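Local structure of metallophosphoesterase (4J6O) at residues V67-M81 / L115-F129. The protein probably removes phosphate from RNA 2',3' ends as the manganese-dependent phosphatase component of the bacterial Pnkp-Hen1 RNA repair system. Residues are numbered along the deposited sequence; the frame is centred on the assembly and turned at random.
Sequences VDRGPKITEVLKLVM and LDRTLEQLAKEPQEF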
loop_
_atom_site.group_PDB
_atom_site.type_symbol
_atom_site.label_atom_id
_atom_site.label_comp_id
_atom_site.label_asym_id
_atom_site.label_seq_id
_atom_site.Cartn_x
_atom_site.Cartn_y
_atom_site.Cartn_z
ATOM N N VAL A 67 -7.927 -0.936 0.029
ATOM C CA VAL A 67 -9.332 -1.102 0.345
ATOM C C VAL A 67 -9.649 -0.708 1.776
ATOM O O VAL A 67 -8.754 -0.388 2.537
ATOM C CB VAL A 67 -9.747 -2.583 0.090
ATOM C CG1 VAL A 67 -9.402 -3.005 -1.366
ATOM C CG2 VAL A 67 -9.013 -3.518 1.046
ATOM N N ASP A 68 -10.953 -0.645 2.084
ATOM C CA ASP A 68 -11.506 -0.309 3.409
ATOM C C ASP A 68 -11.586 1.177 3.682
ATOM O O ASP A 68 -10.761 1.949 3.176
ATOM C CB ASP A 68 -10.737 -1.019 4.529
ATOM C CG ASP A 68 -10.970 -2.550 4.523
ATOM O OD1 ASP A 68 -11.682 -3.059 3.637
ATOM O OD2 ASP A 68 -10.385 -3.215 5.390
ATOM N N ARG A 69 -12.636 1.572 4.409
ATOM C CA ARG A 69 -12.813 2.890 5.034
ATOM C C ARG A 69 -13.326 3.962 4.110
ATOM O O ARG A 69 -14.330 4.617 4.393
ATOM C CB ARG A 69 -11.566 3.429 5.717
ATOM C CG ARG A 69 -11.112 2.578 6.917
ATOM C CD ARG A 69 -9.941 3.226 7.617
ATOM N NE ARG A 69 -9.545 2.486 8.834
ATOM C CZ ARG A 69 -8.414 1.801 8.952
ATOM N NH1 ARG A 69 -7.563 1.694 7.925
ATOM N NH2 ARG A 69 -8.125 1.174 10.101
ATOM N N GLY A 70 -12.620 4.156 3.004
ATOM C CA GLY A 70 -12.938 5.300 2.149
ATOM C C GLY A 70 -14.099 5.147 1.181
ATOM O O GLY A 70 -14.699 4.077 1.060
ATOM N N PRO A 71 -14.407 6.210 0.436
ATOM C CA PRO A 71 -15.659 6.328 -0.309
ATOM C C PRO A 71 -15.656 5.735 -1.704
ATOM O O PRO A 71 -16.749 5.560 -2.249
ATOM C CB PRO A 71 -15.830 7.845 -0.428
ATOM C CG PRO A 71 -14.428 8.311 -0.506
ATOM C CD PRO A 71 -13.679 7.503 0.492
ATOM N N LYS A 72 -14.478 5.402 -2.253
ATOM C CA LYS A 72 -14.363 5.040 -3.666
ATOM C C LYS A 72 -13.414 3.855 -3.836
ATOM O O LYS A 72 -12.521 3.837 -4.662
ATOM C CB LYS A 72 -13.943 6.260 -4.515
ATOM C CG LYS A 72 -15.093 7.220 -4.717
ATOM C CD LYS A 72 -14.667 8.338 -5.647
ATOM C CE LYS A 72 -15.777 9.396 -5.799
ATOM N NZ LYS A 72 -15.411 10.300 -6.968
ATOM N N ILE A 73 -13.590 2.856 -2.984
ATOM C CA ILE A 73 -12.747 1.673 -3.006
ATOM C C ILE A 73 -12.708 0.920 -4.379
ATOM O O ILE A 73 -11.643 0.492 -4.815
ATOM C CB ILE A 73 -13.212 0.736 -1.891
ATOM C CG1 ILE A 73 -13.058 1.470 -0.556
ATOM C CG2 ILE A 73 -12.425 -0.553 -1.937
ATOM C CD1 ILE A 73 -13.850 0.826 0.660
ATOM N N THR A 74 -13.848 0.721 -5.056
ATOM C CA THR A 74 -13.775 -0.031 -6.311
ATOM C C THR A 74 -13.077 0.758 -7.432
ATOM O O THR A 74 -12.412 0.175 -8.240
ATOM C CB THR A 74 -15.143 -0.547 -6.835
ATOM O OG1 THR A 74 -15.986 0.561 -7.140
ATOM C CG2 THR A 74 -15.821 -1.419 -5.792
ATOM N N GLU A 75 -13.193 2.087 -7.395
ATOM C CA GLU A 75 -12.495 2.916 -8.370
ATOM C C GLU A 75 -10.994 2.849 -8.118
ATOM O O GLU A 75 -10.223 2.744 -9.081
ATOM C CB GLU A 75 -12.976 4.365 -8.341
ATOM C CG GLU A 75 -14.414 4.549 -8.837
ATOM C CD GLU A 75 -14.731 3.751 -10.102
ATOM O OE1 GLU A 75 -14.055 3.961 -11.137
ATOM O OE2 GLU A 75 -15.655 2.902 -10.049
ATOM N N VAL A 76 -10.586 2.910 -6.838
ATOM C CA VAL A 76 -9.177 2.712 -6.527
ATOM C C VAL A 76 -8.700 1.361 -7.080
ATOM O O VAL A 76 -7.643 1.247 -7.679
ATOM C CB VAL A 76 -8.900 2.753 -5.000
ATOM C CG1 VAL A 76 -7.471 2.341 -4.686
ATOM C CG2 VAL A 76 -9.155 4.179 -4.458
ATOM N N LEU A 77 -9.487 0.318 -6.848
ATOM C CA LEU A 77 -9.075 -1.000 -7.301
ATOM C C LEU A 77 -8.944 -1.048 -8.815
ATOM O O LEU A 77 -7.956 -1.578 -9.363
ATOM C CB LEU A 77 -10.093 -2.050 -6.842
ATOM C CG LEU A 77 -9.881 -2.476 -5.398
ATOM C CD1 LEU A 77 -11.133 -3.205 -4.932
ATOM C CD2 LEU A 77 -8.667 -3.360 -5.276
ATOM N N LYS A 78 -9.922 -0.489 -9.502
ATOM C CA LYS A 78 -9.860 -0.534 -10.973
ATOM C C LYS A 78 -8.631 0.203 -11.484
ATOM O O LYS A 78 -7.976 -0.222 -12.422
ATOM C CB LYS A 78 -11.122 0.100 -11.561
ATOM C CG LYS A 78 -12.358 -0.726 -11.311
ATOM C CD LYS A 78 -13.613 0.011 -11.677
ATOM C CE LYS A 78 -14.818 -0.713 -11.128
ATOM N NZ LYS A 78 -16.011 -0.100 -11.674
ATOM N N LEU A 79 -8.362 1.355 -10.893
ATOM C CA LEU A 79 -7.242 2.170 -11.324
ATOM C C LEU A 79 -5.942 1.417 -11.065
ATOM O O LEU A 79 -5.118 1.292 -11.954
ATOM C CB LEU A 79 -7.259 3.547 -10.642
ATOM C CG LEU A 79 -6.067 4.429 -10.990
ATOM C CD1 LEU A 79 -6.259 4.891 -12.433
ATOM C CD2 LEU A 79 -5.981 5.656 -10.045
ATOM N N VAL A 80 -5.741 0.936 -9.834
ATOM C CA VAL A 80 -4.484 0.283 -9.497
ATOM C C VAL A 80 -4.242 -1.029 -10.272
ATOM O O VAL A 80 -3.134 -1.280 -10.783
ATOM C CB VAL A 80 -4.410 -0.003 -7.971
ATOM C CG1 VAL A 80 -3.155 -0.773 -7.655
ATOM C CG2 VAL A 80 -4.439 1.318 -7.252
ATOM N N MET A 81 -5.303 -1.818 -10.409
ATOM C CA MET A 81 -5.181 -3.046 -11.197
ATOM C C MET A 81 -4.792 -2.814 -12.668
ATOM O O MET A 81 -3.951 -3.531 -13.229
ATOM C CB MET A 81 -6.480 -3.829 -11.106
ATOM C CG MET A 81 -6.617 -4.394 -9.731
ATOM S SD MET A 81 -7.966 -5.530 -9.695
ATOM C CE MET A 81 -9.194 -4.368 -9.471
ATOM N N LEU A 115 -13.910 -2.598 6.656
ATOM C CA LEU A 115 -14.192 -3.662 5.696
ATOM C C LEU A 115 -15.647 -3.628 5.240
ATOM O O LEU A 115 -15.970 -3.979 4.099
ATOM C CB LEU A 115 -13.814 -5.054 6.262
ATOM C CG LEU A 115 -14.162 -6.277 5.393
ATOM C CD1 LEU A 115 -13.501 -6.256 4.019
ATOM C CD2 LEU A 115 -13.689 -7.498 6.147
ATOM N N ASP A 116 -16.527 -3.182 6.120
ATOM C CA ASP A 116 -17.931 -3.057 5.759
ATOM C C ASP A 116 -18.059 -2.155 4.529
ATOM O O ASP A 116 -18.856 -2.439 3.640
ATOM C CB ASP A 116 -18.773 -2.502 6.909
ATOM C CG ASP A 116 -18.424 -1.042 7.238
ATOM O OD1 ASP A 116 -17.232 -0.752 7.436
ATOM O OD2 ASP A 116 -19.350 -0.200 7.297
ATOM N N ARG A 117 -17.275 -1.077 4.478
ATOM C CA ARG A 117 -17.418 -0.185 3.340
ATOM C C ARG A 117 -16.970 -0.882 2.064
ATOM O O ARG A 117 -17.584 -0.712 1.036
ATOM C CB ARG A 117 -16.586 1.113 3.472
ATOM C CG ARG A 117 -16.752 1.859 4.775
ATOM C CD ARG A 117 -18.186 2.251 4.976
ATOM N NE ARG A 117 -18.472 2.663 6.350
ATOM C CZ ARG A 117 -18.227 3.873 6.847
ATOM N NH1 ARG A 117 -17.660 4.818 6.098
ATOM N NH2 ARG A 117 -18.547 4.138 8.106
ATOM N N THR A 118 -15.902 -1.678 2.132
ATOM C CA THR A 118 -15.387 -2.344 0.928
ATOM C C THR A 118 -16.480 -3.288 0.416
ATOM O O THR A 118 -16.763 -3.369 -0.786
ATOM C CB THR A 118 -14.125 -3.184 1.226
ATOM O OG1 THR A 118 -13.070 -2.311 1.657
ATOM C CG2 THR A 118 -13.646 -3.983 -0.036
ATOM N N LEU A 119 -17.099 -3.996 1.345
ATOM C CA LEU A 119 -18.026 -5.039 0.935
ATOM C C LEU A 119 -19.273 -4.447 0.299
ATOM O O LEU A 119 -19.787 -4.956 -0.702
ATOM C CB LEU A 119 -18.388 -5.907 2.124
ATOM C CG LEU A 119 -17.213 -6.754 2.625
ATOM C CD1 LEU A 119 -17.604 -7.480 3.930
ATOM C CD2 LEU A 119 -16.725 -7.719 1.545
ATOM N N GLU A 120 -19.745 -3.353 0.874
ATOM C CA GLU A 120 -20.942 -2.715 0.348
ATOM C C GLU A 120 -20.681 -2.016 -0.984
ATOM O O GLU A 120 -21.559 -1.953 -1.842
ATOM C CB GLU A 120 -21.546 -1.767 1.369
ATOM C CG GLU A 120 -20.798 -0.499 1.582
ATOM C CD GLU A 120 -21.334 0.274 2.777
ATOM O OE1 GLU A 120 -22.021 -0.333 3.633
ATOM O OE2 GLU A 120 -21.073 1.494 2.861
ATOM N N GLN A 121 -19.453 -1.557 -1.177
ATOM C CA GLN A 121 -19.066 -1.002 -2.464
ATOM C C GLN A 121 -18.816 -2.089 -3.521
ATOM O O GLN A 121 -19.153 -1.925 -4.695
ATOM C CB GLN A 121 -17.879 -0.048 -2.291
ATOM C CG GLN A 121 -18.282 1.200 -1.467
ATOM C CD GLN A 121 -17.087 2.103 -1.182
ATOM O OE1 GLN A 121 -16.192 2.190 -1.999
ATOM N NE2 GLN A 121 -17.049 2.721 0.021
ATOM N N LEU A 122 -18.219 -3.201 -3.113
ATOM C CA LEU A 122 -17.973 -4.305 -4.034
ATOM C C LEU A 122 -19.281 -4.927 -4.519
ATOM O O LEU A 122 -19.385 -5.386 -5.665
ATOM C CB LEU A 122 -17.115 -5.388 -3.368
ATOM C CG LEU A 122 -15.606 -5.205 -3.516
ATOM C CD1 LEU A 122 -14.931 -6.422 -2.941
ATOM C CD2 LEU A 122 -15.185 -4.998 -4.959
ATOM N N ALA A 123 -20.268 -4.937 -3.632
ATOM C CA ALA A 123 -21.576 -5.512 -3.908
ATOM C C ALA A 123 -22.225 -4.904 -5.143
ATOM O O ALA A 123 -23.000 -5.559 -5.831
ATOM C CB ALA A 123 -22.478 -5.337 -2.709
ATOM N N LYS A 124 -21.911 -3.645 -5.415
ATOM C CA LYS A 124 -22.451 -2.951 -6.580
ATOM C C LYS A 124 -21.783 -3.325 -7.919
ATOM O O LYS A 124 -22.177 -2.821 -8.965
ATOM C CB LYS A 124 -22.352 -1.437 -6.362
ATOM C CG LYS A 124 -22.918 -0.976 -5.032
ATOM C CD LYS A 124 -22.678 0.524 -4.798
ATOM C CE LYS A 124 -23.285 0.985 -3.466
ATOM N NZ LYS A 124 -23.427 2.474 -3.379
ATOM N N GLU A 125 -20.777 -4.194 -7.886
ATOM C CA GLU A 125 -20.002 -4.544 -9.080
ATOM C C GLU A 125 -20.372 -5.939 -9.519
ATOM O O GLU A 125 -20.849 -6.722 -8.700
ATOM C CB GLU A 125 -18.504 -4.532 -8.765
ATOM C CG GLU A 125 -17.955 -3.177 -8.352
ATOM C CD GLU A 125 -17.859 -2.231 -9.535
ATOM O OE1 GLU A 125 -17.902 -1.003 -9.316
ATOM O OE2 GLU A 125 -17.746 -2.719 -10.679
ATOM N N PRO A 126 -20.145 -6.262 -10.806
ATOM C CA PRO A 126 -20.368 -7.620 -11.315
ATOM C C PRO A 126 -19.387 -8.626 -10.748
ATOM O O PRO A 126 -18.448 -8.263 -10.050
ATOM C CB PRO A 126 -20.156 -7.473 -12.829
ATOM C CG PRO A 126 -19.360 -6.263 -12.987
ATOM C CD PRO A 126 -19.759 -5.339 -11.884
ATOM N N GLN A 127 -19.601 -9.891 -11.073
ATOM C CA GLN A 127 -18.875 -10.981 -10.445
ATOM C C GLN A 127 -17.514 -11.195 -11.057
ATOM O O GLN A 127 -16.561 -11.526 -10.356
ATOM C CB GLN A 127 -19.672 -12.268 -10.589
ATOM C CG GLN A 127 -19.006 -13.456 -9.944
ATOM C CD GLN A 127 -18.832 -13.266 -8.454
ATOM O OE1 GLN A 127 -19.704 -12.710 -7.782
ATOM N NE2 GLN A 127 -17.702 -13.722 -7.926
ATOM N N GLU A 128 -17.428 -11.033 -12.373
ATOM C CA GLU A 128 -16.146 -11.157 -13.054
ATOM C C GLU A 128 -15.131 -10.130 -12.515
ATOM O O GLU A 128 -13.943 -10.418 -12.452
ATOM C CB GLU A 128 -16.283 -11.056 -14.580
ATOM C CG GLU A 128 -16.799 -9.716 -15.104
ATOM C CD GLU A 128 -18.317 -9.693 -15.321
ATOM O OE1 GLU A 128 -18.789 -8.845 -16.115
ATOM O OE2 GLU A 128 -19.036 -10.510 -14.701
ATOM N N PHE A 129 -15.599 -8.947 -12.122
ATOM C CA PHE A 129 -14.708 -7.978 -11.488
ATOM C C PHE A 129 -14.284 -8.443 -10.108
ATOM O O PHE A 129 -13.148 -8.246 -9.694
ATOM C CB PHE A 129 -15.342 -6.599 -11.359
ATOM C CG PHE A 129 -14.450 -5.591 -10.679
ATOM C CD1 PHE A 129 -13.300 -5.144 -11.298
ATOM C CD2 PHE A 129 -14.777 -5.082 -9.418
ATOM C CE1 PHE A 129 -12.466 -4.201 -10.670
ATOM C CE2 PHE A 129 -13.948 -4.138 -8.784
ATOM C CZ PHE A 129 -12.798 -3.705 -9.408
HETATM O O HOH W 1 -16.609 5.641 3.586
HETATM O O HOH W 2 -16.494 2.116 -4.716
#
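Gln121 reaches the loop before helix 73-86 and its first turn with its amide and uses both ends of it. Gln121 NE2 donates to Gly70 O at 2.9 Å, nearly straight (167°) and close to the amide plane. Gln121 OE1 accepts from Ile73 N, also 2.9 Å, in the carbonyl plane but more bent. OE1 thus takes the N-H of Ile73 directly and that of Thr74 through a water, just after the N-cap Lys72. The extended chain beyond CG carries the amide that far.

Thr118 OG1 donates to Asp68 OD1 at 2.5 Å, on the anti lone pair. The other oxygen, OD2, is hydrogen-bonded to His96, so Asp68 is held at both oxygens. A second water links Arg69 O to Arg117 NH1.

Lys78 forms a salt bridge to Glu125 (Lys78 NZ to Glu125 OE1, 3.2 Å) and a weaker one to Glu75. Two nearby carboxylates would probably favour its charged form.

Apolar contact comes from Phe129 of helix 127-138, a knob among Thr74, Leu77, Lys78 and Met81. Lys78 CE lies over one ring face, toward the rim, while Met81 CE approaches Phe129 CE1 obliquely at 3.5 Å. Thr74 CG2 packs on Leu122 CD2.

The axes of helix segments 73-81 and 115-122 cross at -76°. Within the calcineurin-like fold, helix 73-86 also packs on helix 24-33 through Leu79, helix 95-104 covers Val67 and Thr118, and the loop after strand 59-62 carries the manganese ligand Asp65 just before Val67.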